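Local coordinates for RNA-binding protein, putative (PDB 6E4O) that probably binds mRNA through its RNA recognition motif, the domain that uses several surfaces to bind and remodel RNA in kinetoplastid RNA editing, at residues A[43-46]-A[50-53]. Numbering follows the deposited sequence.
Sequences VEFV and DAAR
Phe-45, the last residue of strand 40-45, lays its ring against the backbone of the first turn of helix 48-57, and Asp-50 and Ala-51 receive it. The pair illustrates how a sheet and a helix joined by a very short connection can close upon each other through one aromatic side chain. CB of Phe-45 already touches the helix, 3.4 Å from CB of Asp-50, which is the closest approach between the two segments. CG and CD2 continue over the same methylene, each 3.7 Å from Asp-50 CB. At the other ortho position CD1 comes obliquely to Ala-51, on the same side of the ring plane as Asp-50 O, passing 3.7 Å from its CA and 4.0 Å from its methyl CB, while CE1 still grazes that CA at 4.1 Å. CB points to the helix, and CG, anti to the carbonyl carbon (chi1 -67°), swings the ring beneath the Asp-50 carbonyl, whose oxygen sits 4.1 Å above the ring plane, over the centre, with CE2 and CZ running beneath it at the far end. No hydrogen bond joins the segments, so van der Waals packing carries the contact. The carboxylate of Asp-50, its plane 67° from that of the ring, turns away from the aromatic group, and OD2 stays 4.0 Å from N of Val-46. OG1 of Thr-47, just before the helix, accepts a hydrogen bond from the backbone N of Asp-50. Deeper in, Val-6 touches both Phe-45 and Ala-51, and Leu-24 of helix 17-24 also meets the ring, which is buried between sheet and helices. The contact forms part of the hydrophobic core of the beta-alpha-beta-beta-alpha-beta fold of the RNA recognition motif, where the second helix packs behind the antiparallel sheet.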
ATOM      1  N   VAL A  43      -1.723   5.445   0.434  1.00 10.47           N
ATOM      2  CA  VAL A  43      -0.488   5.408   1.177  1.00 12.79           C
ATOM      3  C   VAL A  43       0.480   6.410   0.574  1.00 13.48           C
ATOM      4  O   VAL A  43       0.481   6.622  -0.632  1.00 12.48           O
ATOM      5  CB  VAL A  43       0.117   3.985   1.086  1.00 12.20           C
ATOM      6  CG1 VAL A  43       1.454   3.896   1.818  1.00 15.62           C
ATOM      7  CG2 VAL A  43      -0.882   2.951   1.625  1.00 16.76           C
ATOM      8  N   GLU A  44       1.298   7.034   1.414  1.00 12.13           N
ATOM      9  CA  GLU A  44       2.403   7.833   0.923  1.00 10.65           C
ATOM     10  C   GLU A  44       3.680   7.342   1.562  1.00 13.54           C
ATOM     11  O   GLU A  44       3.688   6.912   2.722  1.00 14.10           O
ATOM     12  CB  GLU A  44       2.203   9.314   1.234  1.00 16.06           C
ATOM     13  CG  GLU A  44       1.025   9.923   0.515  1.00 24.07           C
ATOM     14  CD  GLU A  44       1.114  11.434   0.455  1.00 25.55           C
ATOM     15  OE1 GLU A  44       1.758  12.029   1.346  1.00 25.57           O
ATOM     16  OE2 GLU A  44       0.556  12.023  -0.493  1.00 23.32           O
ATOM     17  N   PHE A  45       4.756   7.372   0.793  1.00 11.28           N
ATOM     18  CA  PHE A  45       6.061   6.959   1.280  1.00 12.41           C
ATOM     19  C   PHE A  45       6.924   8.198   1.422  1.00 14.77           C
ATOM     20  O   PHE A  45       6.606   9.255   0.868  1.00 14.64           O
ATOM     21  CB  PHE A  45       6.730   6.004   0.284  1.00 10.14           C
ATOM     22  CG  PHE A  45       6.041   4.677   0.150  1.00  9.92           C
ATOM     23  CD1 PHE A  45       4.987   4.513  -0.736  1.00 13.98           C
ATOM     24  CD2 PHE A  45       6.469   3.584   0.890  1.00 12.18           C
ATOM     25  CE1 PHE A  45       4.352   3.280  -0.866  1.00 13.48           C
ATOM     26  CE2 PHE A  45       5.840   2.348   0.767  1.00 14.26           C
ATOM     27  CZ  PHE A  45       4.784   2.197  -0.112  1.00 12.11           C
ATOM     28  N   VAL A  46       8.037   8.049   2.131  1.00 15.26           N
ATOM     29  CA  VAL A  46       8.981   9.143   2.308  1.00 15.98           C
ATOM     30  C   VAL A  46       9.564   9.615   0.984  1.00 18.48           C
ATOM     31  O   VAL A  46       9.741  10.811   0.771  1.00 20.42           O
ATOM     32  CB  VAL A  46      10.125   8.727   3.238  1.00 19.55           C
ATOM     33  CG1 VAL A  46      11.143   9.857   3.371  1.00 25.47           C
ATOM     34  CG2 VAL A  46       9.566   8.357   4.591  1.00 21.17           C
ATOM     35  N   ASP A  50      10.601   4.936  -2.988  1.00 11.34           N
ATOM     36  CA  ASP A  50       9.880   3.944  -2.194  1.00 14.06           C
ATOM     37  C   ASP A  50       8.552   3.609  -2.856  1.00 15.79           C
ATOM     38  O   ASP A  50       8.161   2.445  -2.930  1.00 10.56           O
ATOM     39  CB  ASP A  50       9.609   4.460  -0.779  1.00 12.59           C
ATOM     40  CG  ASP A  50      10.871   4.631   0.044  1.00 20.42           C
ATOM     41  OD1 ASP A  50      11.900   4.015  -0.297  1.00 17.70           O
ATOM     42  OD2 ASP A  50      10.820   5.386   1.046  1.00 25.81           O
ATOM     43  N   ALA A  51       7.856   4.634  -3.337  1.00 12.49           N
ATOM     44  CA  ALA A  51       6.602   4.428  -4.065  1.00 12.08           C
ATOM     45  C   ALA A  51       6.813   3.594  -5.324  1.00 13.04           C
ATOM     46  O   ALA A  51       6.016   2.700  -5.636  1.00 12.27           O
ATOM     47  CB  ALA A  51       5.946   5.766  -4.410  1.00 11.81           C
ATOM     48  N   ALA A  52       7.889   3.891  -6.044  1.00  8.83           N
ATOM     49  CA  ALA A  52       8.232   3.166  -7.267  1.00  8.36           C
ATOM     50  C   ALA A  52       8.526   1.698  -6.983  1.00 13.37           C
ATOM     51  O   ALA A  52       8.104   0.807  -7.733  1.00 10.39           O
ATOM     52  CB  ALA A  52       9.429   3.818  -7.938  1.00  9.14           C
ATOM     53  N   ARG A  53       9.263   1.457  -5.907  1.00 12.59           N
ATOM     54  CA  ARG A  53       9.588   0.104  -5.473  1.00 11.52           C
ATOM     55  C   ARG A  53       8.328  -0.679  -5.094  1.00 11.53           C
ATOM     56  O   ARG A  53       8.209  -1.873  -5.407  1.00 12.92           O
ATOM     57  CB  ARG A  53      10.566   0.161  -4.298  1.00 10.11           C
ATOM     58  CG  ARG A  53      11.095  -1.198  -3.845  1.00 16.80           C
ATOM     59  CD  ARG A  53      12.212  -1.038  -2.825  1.00 19.57           C
ATOM     60  NE  ARG A  53      13.341  -0.276  -3.355  1.00 20.69           N
ATOM     61  CZ  ARG A  53      14.307  -0.794  -4.108  1.00 22.08           C
ATOM     62  NH1 ARG A  53      15.292  -0.021  -4.549  1.00 23.98           N
ATOM     63  NH2 ARG A  53      14.293  -2.083  -4.419  1.00 27.73           N
TER